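Local atomic coordinates of 4-oxalocrotonate decarboxylase NahK (Pseudomonas putida, PDB entry 5D2K), a protein that catalyses the metal-assisted decarboxylation of (3E)-2-oxohex-3-enedioate to 2-oxopent-4-enoate and carbon dioxide, a step in naphthalene degradation. Residues 8-13 / 40-45; 18-23 / 55-60; 49-54 / 165-170; 86-91 / 222-227. The protein carries 1 engineered substitution. All coordinates share one frame; numbering follows the deposited sequence.

Contact 1: residues 8-13 / 40-45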
# COMPACT_ATOMS: atom_id res chain seq x y z
N ARG A 8 6.07 -12.68 20.50
CA ARG A 8 4.62 -12.59 20.41
C ARG A 8 3.99 -12.48 21.79
O ARG A 8 4.50 -13.07 22.75
CB ARG A 8 4.05 -13.80 19.68
CG ARG A 8 4.30 -13.77 18.17
CD ARG A 8 3.94 -15.09 17.51
NE ARG A 8 3.84 -14.94 16.05
CZ ARG A 8 4.87 -15.06 15.22
NH1 ARG A 8 6.09 -15.32 15.69
NH2 ARG A 8 4.68 -14.91 13.91
N THR A 9 2.90 -11.72 21.91
CA THR A 9 2.21 -11.59 23.20
C THR A 9 0.73 -11.95 23.14
O THR A 9 0.09 -12.16 24.17
CB THR A 9 2.33 -10.15 23.78
OG1 THR A 9 1.61 -9.22 22.97
CG2 THR A 9 3.79 -9.73 23.90
N LEU A 10 0.17 -12.02 21.93
CA LEU A 10 -1.24 -12.38 21.78
C LEU A 10 -1.46 -13.88 21.87
O LEU A 10 -0.60 -14.68 21.48
CB LEU A 10 -1.78 -11.87 20.44
CG LEU A 10 -1.82 -10.36 20.20
CD1 LEU A 10 -2.34 -10.09 18.79
CD2 LEU A 10 -2.68 -9.64 21.24
N THR A 11 -2.62 -14.27 22.39
CA THR A 11 -3.08 -15.64 22.28
C THR A 11 -3.64 -15.84 20.87
O THR A 11 -3.98 -14.86 20.20
CB THR A 11 -4.18 -15.97 23.30
OG1 THR A 11 -5.36 -15.22 23.01
CG2 THR A 11 -3.72 -15.65 24.72
N ARG A 12 -3.74 -17.10 20.43
CA ARG A 12 -4.32 -17.39 19.12
C ARG A 12 -5.76 -16.87 19.03
O ARG A 12 -6.15 -16.28 18.02
CB ARG A 12 -4.28 -18.88 18.81
CG ARG A 12 -5.01 -19.22 17.52
CD ARG A 12 -4.83 -20.65 17.06
NE ARG A 12 -5.71 -20.89 15.91
CZ ARG A 12 -5.40 -20.56 14.66
NH1 ARG A 12 -4.23 -20.00 14.40
NH2 ARG A 12 -6.26 -20.80 13.68
N GLU A 13 -6.53 -17.08 20.09
CA GLU A 13 -7.90 -16.58 20.16
C GLU A 13 -7.95 -15.07 19.92
O GLU A 13 -8.84 -14.58 19.22
CB GLU A 13 -8.52 -16.92 21.52
CG GLU A 13 -9.94 -16.43 21.67
CD GLU A 13 -10.20 -15.82 23.04
OE1 GLU A 13 -9.65 -14.73 23.31
OE2 GLU A 13 -10.95 -16.43 23.83
N PRO A 40 -1.34 -3.09 24.88
CA PRO A 40 -0.15 -2.23 24.80
C PRO A 40 1.16 -2.98 24.55
O PRO A 40 2.12 -2.36 24.10
CB PRO A 40 -0.13 -1.52 26.16
CG PRO A 40 -0.97 -2.37 27.05
CD PRO A 40 -2.03 -2.96 26.17
N GLU A 41 1.20 -4.27 24.84
CA GLU A 41 2.42 -5.06 24.65
C GLU A 41 2.51 -5.70 23.27
O GLU A 41 3.47 -6.39 22.97
CB GLU A 41 2.52 -6.15 25.72
CG GLU A 41 2.41 -5.62 27.15
CD GLU A 41 3.42 -4.54 27.44
OE1 GLU A 41 4.62 -4.76 27.16
OE2 GLU A 41 3.02 -3.46 27.94
N MET A 42 1.50 -5.46 22.44
CA MET A 42 1.46 -6.01 21.09
C MET A 42 2.74 -5.72 20.32
O MET A 42 3.24 -4.60 20.34
CB MET A 42 0.25 -5.43 20.36
CG MET A 42 -0.17 -6.18 19.15
SD MET A 42 -1.85 -5.64 18.74
CE MET A 42 -1.90 -6.17 17.03
N THR A 43 3.26 -6.75 19.65
CA THR A 43 4.50 -6.63 18.88
C THR A 43 4.22 -6.56 17.39
O THR A 43 3.10 -6.79 16.95
CB THR A 43 5.43 -7.81 19.12
OG1 THR A 43 4.83 -9.00 18.60
CG2 THR A 43 5.70 -7.98 20.62
N PHE A 44 5.26 -6.29 16.61
CA PHE A 44 5.10 -6.32 15.16
C PHE A 44 4.73 -7.73 14.68
O PHE A 44 3.92 -7.88 13.75
CB PHE A 44 6.37 -5.84 14.45
CG PHE A 44 6.45 -4.35 14.30
CD1 PHE A 44 5.64 -3.69 13.38
CD2 PHE A 44 7.33 -3.60 15.06
CE1 PHE A 44 5.70 -2.32 13.23
CE2 PHE A 44 7.40 -2.23 14.92
CZ PHE A 44 6.59 -1.58 14.00
N ALA A 45 5.31 -8.76 15.29
CA ALA A 45 4.95 -10.12 14.91
C ALA A 45 3.47 -10.40 15.21
O ALA A 45 2.79 -11.02 14.39
CB ALA A 45 5.86 -11.14 15.62
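Arg8 packs over Ala45: the methyl group CB of Ala45 sits over the centre of one face of the Arg8 guanidinium, 4.1 Å from CZ. The chain of Arg8 runs extended from CG to NE, and its base touches the methyl too, Arg8 CG lying 4.0 Å from Ala45 CB. Thr9 and Thr43 add a second patch, their CG2 methyls meeting at 4.2 Å as the two side chains cross obliquely. Deeper in, Leu10 CD1 packs against the terminal methyl CE of Met42 at 4.3 Å.

The polar side chains find their partners beside the contact, not across it. In Thr9 a chi1 of 67° places OG1 between the backbone N and the carbonyl carbon, where it lies 3.4 Å from Glu41 O; its hydrogen-bond partner is Asp46. That carboxylate also accepts the backbone N of Leu10 and of Thr43, tying both segments to one acidic side chain. Thr43 OG1 bonds to Asn7 O, and the guanidinium of Arg8 forms a salt bridge with Asp49.

Thr11 and Thr43 are N-caps, so the contact joins the lead-ins of helices 12-27 and 44-60 at the protein surface, with Met42 reaching inward to Ile161 and Ala165 of helix 160-165.

Contact 2: residues 18-23 / 55-60. With EDO (1,2-ethanediol), chain E.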
# COMPACT_ATOMS: atom_id res chain seq x y z
N LEU A 18 -9.19 -10.28 16.93
CA LEU A 18 -8.74 -8.94 16.53
C LEU A 18 -8.87 -8.80 15.02
O LEU A 18 -9.27 -7.73 14.52
CB LEU A 18 -7.30 -8.67 16.96
CG LEU A 18 -7.13 -8.17 18.39
CD1 LEU A 18 -5.68 -8.21 18.82
CD2 LEU A 18 -7.67 -6.74 18.46
N ALA A 19 -8.56 -9.86 14.29
CA ALA A 19 -8.67 -9.79 12.83
C ALA A 19 -10.11 -9.53 12.40
O ALA A 19 -10.35 -8.71 11.50
CB ALA A 19 -8.16 -11.07 12.22
N GLU A 20 -11.05 -10.20 13.04
CA GLU A 20 -12.48 -9.97 12.77
C GLU A 20 -12.89 -8.52 13.09
O GLU A 20 -13.56 -7.86 12.29
CB GLU A 20 -13.32 -10.96 13.58
CG GLU A 20 -14.81 -10.77 13.42
CD GLU A 20 -15.61 -11.74 14.29
OE1 GLU A 20 -15.29 -11.87 15.49
OE2 GLU A 20 -16.55 -12.37 13.76
N HIS A 21 -12.47 -8.04 14.25
CA HIS A 21 -12.78 -6.69 14.70
C HIS A 21 -12.25 -5.62 13.74
O HIS A 21 -12.98 -4.71 13.29
CB HIS A 21 -12.20 -6.54 16.11
CG HIS A 21 -12.24 -5.15 16.65
ND1 HIS A 21 -13.38 -4.57 17.16
CD2 HIS A 21 -11.25 -4.23 16.81
CE1 HIS A 21 -13.11 -3.34 17.57
NE2 HIS A 21 -11.82 -3.12 17.38
N ILE A 22 -10.99 -5.76 13.36
CA ILE A 22 -10.36 -4.77 12.50
C ILE A 22 -10.91 -4.87 11.08
O ILE A 22 -11.19 -3.85 10.43
CB ILE A 22 -8.82 -4.96 12.52
CG1 ILE A 22 -8.28 -4.62 13.91
CG2 ILE A 22 -8.14 -4.09 11.45
CD1 ILE A 22 -6.79 -4.92 14.08
N GLU A 23 -11.09 -6.10 10.59
CA GLU A 23 -11.67 -6.25 9.26
C GLU A 23 -13.09 -5.68 9.18
O GLU A 23 -13.47 -5.06 8.18
CB GLU A 23 -11.69 -7.72 8.82
CG GLU A 23 -12.11 -7.79 7.35
CD GLU A 23 -12.36 -9.19 6.85
OE1 GLU A 23 -12.94 -10.01 7.59
OE2 GLU A 23 -12.00 -9.48 5.69
N ARG A 55 -6.06 -11.41 5.81
CA ARG A 55 -5.87 -11.97 4.46
C ARG A 55 -6.55 -13.33 4.31
O ARG A 55 -7.23 -13.58 3.30
CB ARG A 55 -4.37 -12.09 4.12
CG ARG A 55 -4.13 -12.59 2.71
CD ARG A 55 -2.65 -12.74 2.38
NE ARG A 55 -2.49 -13.48 1.12
CZ ARG A 55 -1.46 -13.32 0.29
NH1 ARG A 55 -0.50 -12.46 0.58
NH2 ARG A 55 -1.40 -14.02 -0.84
N ARG A 56 -6.39 -14.21 5.31
CA ARG A 56 -7.01 -15.52 5.27
C ARG A 56 -8.55 -15.43 5.25
O ARG A 56 -9.21 -16.15 4.50
CB ARG A 56 -6.56 -16.38 6.46
CG ARG A 56 -6.95 -17.85 6.30
CD ARG A 56 -7.09 -18.55 7.65
NE ARG A 56 -8.11 -17.90 8.48
CZ ARG A 56 -9.42 -18.06 8.33
NH1 ARG A 56 -9.90 -18.87 7.39
NH2 ARG A 56 -10.26 -17.41 9.12
N ARG A 57 -9.11 -14.53 6.05
CA ARG A 57 -10.56 -14.33 6.05
C ARG A 57 -11.05 -13.95 4.65
O ARG A 57 -12.07 -14.45 4.18
CB ARG A 57 -10.95 -13.25 7.06
CG ARG A 57 -10.70 -13.64 8.53
CD ARG A 57 -11.01 -12.47 9.48
NE ARG A 57 -12.42 -12.09 9.48
CZ ARG A 57 -13.37 -12.72 10.17
NH1 ARG A 57 -13.07 -13.76 10.94
NH2 ARG A 57 -14.63 -12.30 10.09
N LYS A 58 -10.30 -13.07 3.98
CA LYS A 58 -10.72 -12.63 2.67
C LYS A 58 -10.58 -13.75 1.65
O LYS A 58 -11.47 -13.94 0.82
CB LYS A 58 -9.92 -11.39 2.23
CG LYS A 58 -10.25 -10.16 3.08
CD LYS A 58 -9.75 -8.87 2.43
CE LYS A 58 -10.00 -7.66 3.31
NZ LYS A 58 -11.46 -7.50 3.68
N GLU A 59 -9.48 -14.49 1.71
CA GLU A 59 -9.27 -15.63 0.81
C GLU A 59 -10.36 -16.69 0.99
O GLU A 59 -10.82 -17.29 0.01
CB GLU A 59 -7.89 -16.26 1.06
CG GLU A 59 -6.71 -15.42 0.57
CD GLU A 59 -5.37 -15.90 1.13
OE1 GLU A 59 -5.35 -16.52 2.21
OE2 GLU A 59 -4.32 -15.65 0.47
N ALA A 60 -10.73 -16.93 2.25
CA ALA A 60 -11.71 -17.96 2.57
C ALA A 60 -13.09 -17.65 2.01
O ALA A 60 -13.87 -18.58 1.74
CB ALA A 60 -11.80 -18.16 4.08
C1 EDO E . 0.88 -12.37 -3.28
O1 EDO E . 0.03 -13.52 -3.26
C2 EDO E . 2.11 -12.66 -2.43
O2 EDO E . 1.75 -12.64 -1.04
O HOH W 1 -15.03 -14.95 12.60
O HOH W 2 -17.00 -13.23 11.35
O HOH W 3 -15.37 -9.82 8.78
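Helices 18-23 and 55-60 cross at -74° with their axes 10.6 Å apart at closest approach, and Glu20 and Arg57 are the residues whose CA atoms come nearest. Across this gap Glu23 reaches out to two basic side chains, one for each carboxylate oxygen. Arg57 NE donates to Glu23 OE1 at 2.9 Å along a nearly straight path (167°). The acceptor lies in the guanidinium plane, whereas the donor comes from above the carboxylate plane, the two flat groups being turned steeply against each other. Lys58 NZ meets Glu23 OE2 at 2.9 Å on the anti side, its chain sliding past that of Glu23 in the opposite direction and bending at chi4 (-57°) to bring the ammonium in.

The guanidinium of Arg57 is also covered: Glu20 CB lies over one face, offset toward the rim, and Glu20 CG is 3.7 Å from Arg57 NH2. Glu20 OE2 stays 4.1 Å from that nitrogen, beyond a salt bridge. A water linking Glu20 OE2 and Arg57 NH2 spans the separation, while another joins Arg57 NH2 to Glu23 OE1. The methyl group CB of Ala19 touches Arg57 CD at 4.2 Å.

Arg61 adds a further positive partner to Glu23 OE2, and Lys58 NZ also bonds Glu26 and Tyr94. The arrangement is a salt-bridge network between the steeply crossed helices 12-27 and 44-60, in which a buried carboxylate gathers several cations that would probably stabilise its ionised form.

Contact 3: residues 49-54 / 165-170. With OOG (2-oxoadipic acid), chain D.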
# COMPACT_ATOMS: atom_id res chain seq x y z
N ASP A 49 0.65 -11.15 12.38
CA ASP A 49 -0.23 -12.31 12.55
C ASP A 49 -1.68 -11.90 12.29
O ASP A 49 -2.43 -12.60 11.60
CB ASP A 49 -0.14 -12.90 13.98
CG ASP A 49 1.12 -13.72 14.21
OD1 ASP A 49 1.88 -14.01 13.26
OD2 ASP A 49 1.36 -14.10 15.38
N VAL A 50 -2.07 -10.76 12.86
CA VAL A 50 -3.42 -10.27 12.66
C VAL A 50 -3.66 -9.93 11.19
O VAL A 50 -4.69 -10.32 10.63
CB VAL A 50 -3.71 -9.05 13.56
CG1 VAL A 50 -5.04 -8.39 13.20
CG2 VAL A 50 -3.70 -9.46 15.03
N GLN A 51 -2.72 -9.23 10.56
CA GLN A 51 -2.86 -8.88 9.15
C GLN A 51 -3.02 -10.11 8.25
O GLN A 51 -3.89 -10.14 7.37
CB GLN A 51 -1.66 -8.07 8.66
CG GLN A 51 -1.86 -7.55 7.23
CD GLN A 51 -0.61 -6.98 6.62
OE1 GLN A 51 -0.04 -7.55 5.68
NE2 GLN A 51 -0.17 -5.82 7.12
N TRP A 52 -2.18 -11.13 8.47
CA TRP A 52 -2.26 -12.31 7.64
C TRP A 52 -3.53 -13.12 7.92
O TRP A 52 -4.03 -13.83 7.06
CB TRP A 52 -1.01 -13.20 7.81
CG TRP A 52 0.21 -12.70 7.07
CD1 TRP A 52 1.09 -11.76 7.51
CD2 TRP A 52 0.68 -13.13 5.78
NE1 TRP A 52 2.09 -11.57 6.57
CE2 TRP A 52 1.85 -12.40 5.50
CE3 TRP A 52 0.21 -14.05 4.84
CZ2 TRP A 52 2.58 -12.57 4.31
CZ3 TRP A 52 0.94 -14.22 3.65
CH2 TRP A 52 2.10 -13.48 3.41
N GLU A 53 -4.08 -12.98 9.13
CA GLU A 53 -5.36 -13.61 9.41
C GLU A 53 -6.49 -12.89 8.68
O GLU A 53 -7.42 -13.52 8.20
CB GLU A 53 -5.63 -13.67 10.92
CG GLU A 53 -7.03 -14.14 11.32
CD GLU A 53 -7.43 -15.53 10.84
OE1 GLU A 53 -6.58 -16.33 10.39
OE2 GLU A 53 -8.66 -15.81 10.92
N ILE A 54 -6.41 -11.56 8.57
CA ILE A 54 -7.39 -10.83 7.77
C ILE A 54 -7.29 -11.28 6.31
O ILE A 54 -8.31 -11.53 5.65
CB ILE A 54 -7.20 -9.31 7.88
CG1 ILE A 54 -7.47 -8.84 9.32
CG2 ILE A 54 -8.13 -8.58 6.92
CD1 ILE A 54 -7.24 -7.34 9.53
N ALA A 165 -1.56 -4.08 11.73
CA ALA A 165 -2.71 -4.93 11.99
C ALA A 165 -3.91 -4.57 11.11
O ALA A 165 -4.72 -5.44 10.78
CB ALA A 165 -3.09 -4.84 13.48
N ASP A 166 -4.01 -3.29 10.76
CA ASP A 166 -5.03 -2.74 9.86
C ASP A 166 -4.60 -2.79 8.38
O ASP A 166 -5.03 -1.98 7.55
CB ASP A 166 -5.36 -1.30 10.29
CG ASP A 166 -6.53 -0.67 9.54
OD1 ASP A 166 -7.51 -1.37 9.24
OD2 ASP A 166 -6.45 0.55 9.26
N ASN A 167 -3.74 -3.75 8.05
CA ASN A 167 -3.30 -3.96 6.67
C ASN A 167 -2.76 -2.69 6.02
O ASN A 167 -3.02 -2.40 4.85
CB ASN A 167 -4.44 -4.54 5.83
CG ASN A 167 -3.95 -5.08 4.50
OD1 ASN A 167 -2.81 -5.53 4.41
ND2 ASN A 167 -4.78 -5.02 3.47
N ALA A 168 -2.00 -1.93 6.80
CA ALA A 168 -1.34 -0.71 6.31
C ALA A 168 -2.33 0.25 5.62
O ALA A 168 -1.98 0.91 4.65
CB ALA A 168 -0.19 -1.06 5.38
N SER A 169 -3.55 0.33 6.15
CA SER A 169 -4.56 1.31 5.71
C SER A 169 -5.05 1.10 4.27
O SER A 169 -5.66 1.99 3.68
CB SER A 169 -4.02 2.74 5.85
OG SER A 169 -3.48 2.97 7.16
N SER A 170 -4.82 -0.08 3.72
CA SER A 170 -5.17 -0.32 2.32
C SER A 170 -6.68 -0.34 2.11
O SER A 170 -7.43 -0.81 2.97
CB SER A 170 -4.58 -1.65 1.85
OG SER A 170 -3.18 -1.69 2.04
C2 OOG D . -0.14 3.75 5.92
C3 OOG D . -0.04 3.44 4.44
C4 OOG D . 1.33 3.80 3.90
C6 OOG D . 2.47 4.44 1.65
O4 OOG D . 2.49 4.37 0.40
O3 OOG D . 3.32 5.11 2.27
C5 OOG D . 1.38 3.71 2.39
C1 OOG D . -0.78 5.11 6.12
O1 OOG D . -1.89 5.22 6.72
O2 OOG D . -0.20 6.14 5.69
O5 OOG D . 0.57 3.08 1.75
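Gln51 and Asn167 meet at about a right angle, with amide planes 65° apart and Gln51 CD 3.4 Å from Asn167 OD1. With CG anti to the backbone N (chi1 -173°) and the chain extended beyond it, Gln51 carries its amide across to Asn167. The two amides pack without bonding to each other. Beside them, Ile54 CD1 abuts Ala165 O at 3.4 Å, and Val50 CG1 touches Ala165 CB at 4.1 Å.

Each amide is oriented by backbone groups: Gln51 NE2 donates to Val164 O and Tyr88 O, and Asn167 OD1 accepts from Phe90 N. An alanine in place of Gln51 is likely to deprive Val164 O and Tyr88 O of this shared donor and open a gap beside the Asn167 amide. Asn167, at positive phi, is the C-prime residue of a Schellman motif that ends helix 160-165. Its carbonyl O takes both Ser170 N and Ser170 OG, the hydroxyl at 2.9 Å and almost in line with the C=O bond.

The same turn enters the ligand pocket. Ala168 O accepts from Lys69 NZ, which also bonds 2-oxoadipic acid. The amide-to-backbone bonds are thus consistent with holding helix end and turn in place, while Ser169 OG donates to ligand carboxylate O1 at 2.8 Å.

Contact 4: residues 86-91 / 222-227. With EDO (1,2-ethanediol), chain H.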
# COMPACT_ATOMS: atom_id res chain seq x y z
N PRO A 86 9.28 1.14 7.64
CA PRO A 86 8.57 0.60 6.47
C PRO A 86 7.80 -0.66 6.80
O PRO A 86 8.28 -1.54 7.52
CB PRO A 86 9.69 0.30 5.48
CG PRO A 86 10.88 1.10 5.97
CD PRO A 86 10.74 1.09 7.46
N ILE A 87 6.60 -0.74 6.24
CA ILE A 87 5.68 -1.83 6.50
C ILE A 87 5.12 -2.34 5.18
O ILE A 87 5.27 -1.69 4.14
CB ILE A 87 4.53 -1.38 7.42
CG1 ILE A 87 3.75 -0.24 6.76
CG2 ILE A 87 5.08 -0.92 8.77
CD1 ILE A 87 2.56 0.27 7.60
N TYR A 88 4.47 -3.50 5.21
CA TYR A 88 3.78 -3.98 4.03
C TYR A 88 2.35 -4.38 4.38
O TYR A 88 2.01 -4.53 5.55
CB TYR A 88 4.53 -5.15 3.36
CG TYR A 88 4.53 -6.46 4.14
CD1 TYR A 88 3.44 -7.32 4.10
CD2 TYR A 88 5.64 -6.83 4.90
CE1 TYR A 88 3.46 -8.52 4.81
CE2 TYR A 88 5.67 -8.02 5.60
CZ TYR A 88 4.58 -8.87 5.56
OH TYR A 88 4.60 -10.05 6.26
N GLY A 89 1.52 -4.52 3.35
CA GLY A 89 0.18 -5.07 3.48
C GLY A 89 -0.20 -5.73 2.17
O GLY A 89 0.59 -5.74 1.22
N PHE A 90 -1.40 -6.30 2.11
CA PHE A 90 -1.84 -6.99 0.90
C PHE A 90 -2.97 -6.24 0.19
O PHE A 90 -3.64 -5.39 0.78
CB PHE A 90 -2.31 -8.42 1.25
CG PHE A 90 -3.58 -8.45 2.07
CD1 PHE A 90 -4.82 -8.42 1.45
CD2 PHE A 90 -3.52 -8.49 3.45
CE1 PHE A 90 -5.99 -8.42 2.21
CE2 PHE A 90 -4.67 -8.50 4.21
CZ PHE A 90 -5.92 -8.47 3.59
N LEU A 91 -3.18 -6.59 -1.08
CA LEU A 91 -4.23 -5.98 -1.90
C LEU A 91 -5.25 -7.03 -2.35
O LEU A 91 -4.89 -8.02 -3.01
CB LEU A 91 -3.61 -5.29 -3.13
CG LEU A 91 -2.52 -4.26 -2.81
CD1 LEU A 91 -1.85 -3.81 -4.11
CD2 LEU A 91 -3.12 -3.05 -2.10
N ASN A 222 12.75 -9.06 1.92
CA ASN A 222 13.42 -9.28 3.20
C ASN A 222 12.43 -9.32 4.37
O ASN A 222 12.56 -10.16 5.26
CB ASN A 222 14.51 -8.23 3.40
CG ASN A 222 15.66 -8.43 2.43
OD1 ASN A 222 15.91 -9.55 1.99
ND2 ASN A 222 16.34 -7.34 2.06
N LEU A 223 11.43 -8.44 4.34
CA LEU A 223 10.41 -8.44 5.40
C LEU A 223 9.60 -9.74 5.38
O LEU A 223 9.30 -10.33 6.43
CB LEU A 223 9.48 -7.24 5.24
CG LEU A 223 10.11 -5.88 5.57
CD1 LEU A 223 9.21 -4.73 5.16
CD2 LEU A 223 10.43 -5.82 7.06
N LEU A 224 9.24 -10.20 4.18
CA LEU A 224 8.45 -11.41 4.04
C LEU A 224 9.24 -12.62 4.53
O LEU A 224 8.66 -13.52 5.13
CB LEU A 224 8.00 -11.61 2.59
CG LEU A 224 6.90 -10.68 2.09
CD1 LEU A 224 6.78 -10.80 0.57
CD2 LEU A 224 5.56 -11.02 2.74
N ALA A 225 10.55 -12.61 4.31
CA ALA A 225 11.40 -13.73 4.70
C ALA A 225 11.40 -13.96 6.22
O ALA A 225 11.63 -15.09 6.68
CB ALA A 225 12.83 -13.52 4.20
N GLU A 226 11.13 -12.91 6.98
CA GLU A 226 11.06 -13.04 8.44
C GLU A 226 9.97 -14.02 8.86
O GLU A 226 10.03 -14.60 9.94
CB GLU A 226 10.80 -11.68 9.09
CG GLU A 226 11.89 -10.65 8.85
CD GLU A 226 11.55 -9.31 9.48
OE1 GLU A 226 10.66 -9.27 10.35
OE2 GLU A 226 12.17 -8.29 9.11
N ARG A 227 8.96 -14.19 8.01
CA ARG A 227 7.88 -15.13 8.26
C ARG A 227 7.94 -16.37 7.36
O ARG A 227 6.97 -17.11 7.27
CB ARG A 227 6.52 -14.43 8.09
CG ARG A 227 6.33 -13.24 9.02
CD ARG A 227 4.99 -12.52 8.77
NE ARG A 227 3.84 -13.37 9.04
CZ ARG A 227 3.25 -13.47 10.23
NH1 ARG A 227 3.72 -12.79 11.26
NH2 ARG A 227 2.20 -14.26 10.38
C1 EDO H . 7.14 -9.52 9.02
O1 EDO H . 6.99 -10.20 7.75
C2 EDO H . 8.05 -8.30 8.89
O2 EDO H . 8.52 -7.90 10.19
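Pro86 opens the contact with a loose touch, its carbonyl O lying 4.1 Å from Leu223 CD1. Next in the strand, Ile87 turns its side chain from the helix to Leu72 and Ala168.

Tyr88 carries most of the contact. With chi1 at 69°, CG stands between the backbone N and the carbonyl carbon, and the ring is carried toward the C-terminal end of helix 213-225. Leu224 CD2 lies over one face in a CH-pi contact, 4.1 Å from the ring centroid and 28° off the normal. Leu223 comes in obliquely, its CB 3.9 Å from Tyr88 CD2. Beyond the ring, Tyr88 OH rests 3.5 Å from Arg227 CD, while the charged end of Arg227 continues to a salt bridge with Asp49.

Strand 87-92 pairs antiparallel with strand 65-71 in the mixed sheet of the fumarylacetoacetate hydrolase-type domain, and helix 213-225 packs against this part of it. Lys69, of the 2-oxoadipic acid pocket, is on the neighbouring strand.

The hydroxyl of Tyr88 bonds with Trp52 NE1 and with O1 of a 1,2-ethanediol, probably from the crystallisation liquor, which accepts from Tyr88 OH at 2.8 Å and donates to Leu223 O at 2.7 Å. Replacing Tyr88 by a leucine would probably cost Trp52 NE1 its phenolic partner and Leu224 CD2 the ring face it packs on.

Past the tyrosine, Gly89 pairs through its backbone with Lys69, and Phe90 packs on Arg55 of helix 44-60 and on Ile65 of strand 65-71.

In the fold
Helix 44-60 links the four contacts: contacts 1, 3 and 2 use successive pieces of it, and contact 4 meets its flank through Asp49, Trp52 and Arg55. Contacts 1 and 2 share helix 12-27 as well, their centres about 16 Å apart and their segments alternating along the chain. Contact 3, with its centre about 8 Å from that of contact 2 and 11 Å from that of contact 4, has segments that alternate with those of both. Contact 1 closes before contacts 3 and 4 open. Contacts 1 and 2 join the N-terminal helices to each other; contact 3 ties helix 44-60 to the pocket turn, and contact 4 packs helix 213-225 on the sheet that carries pocket residues.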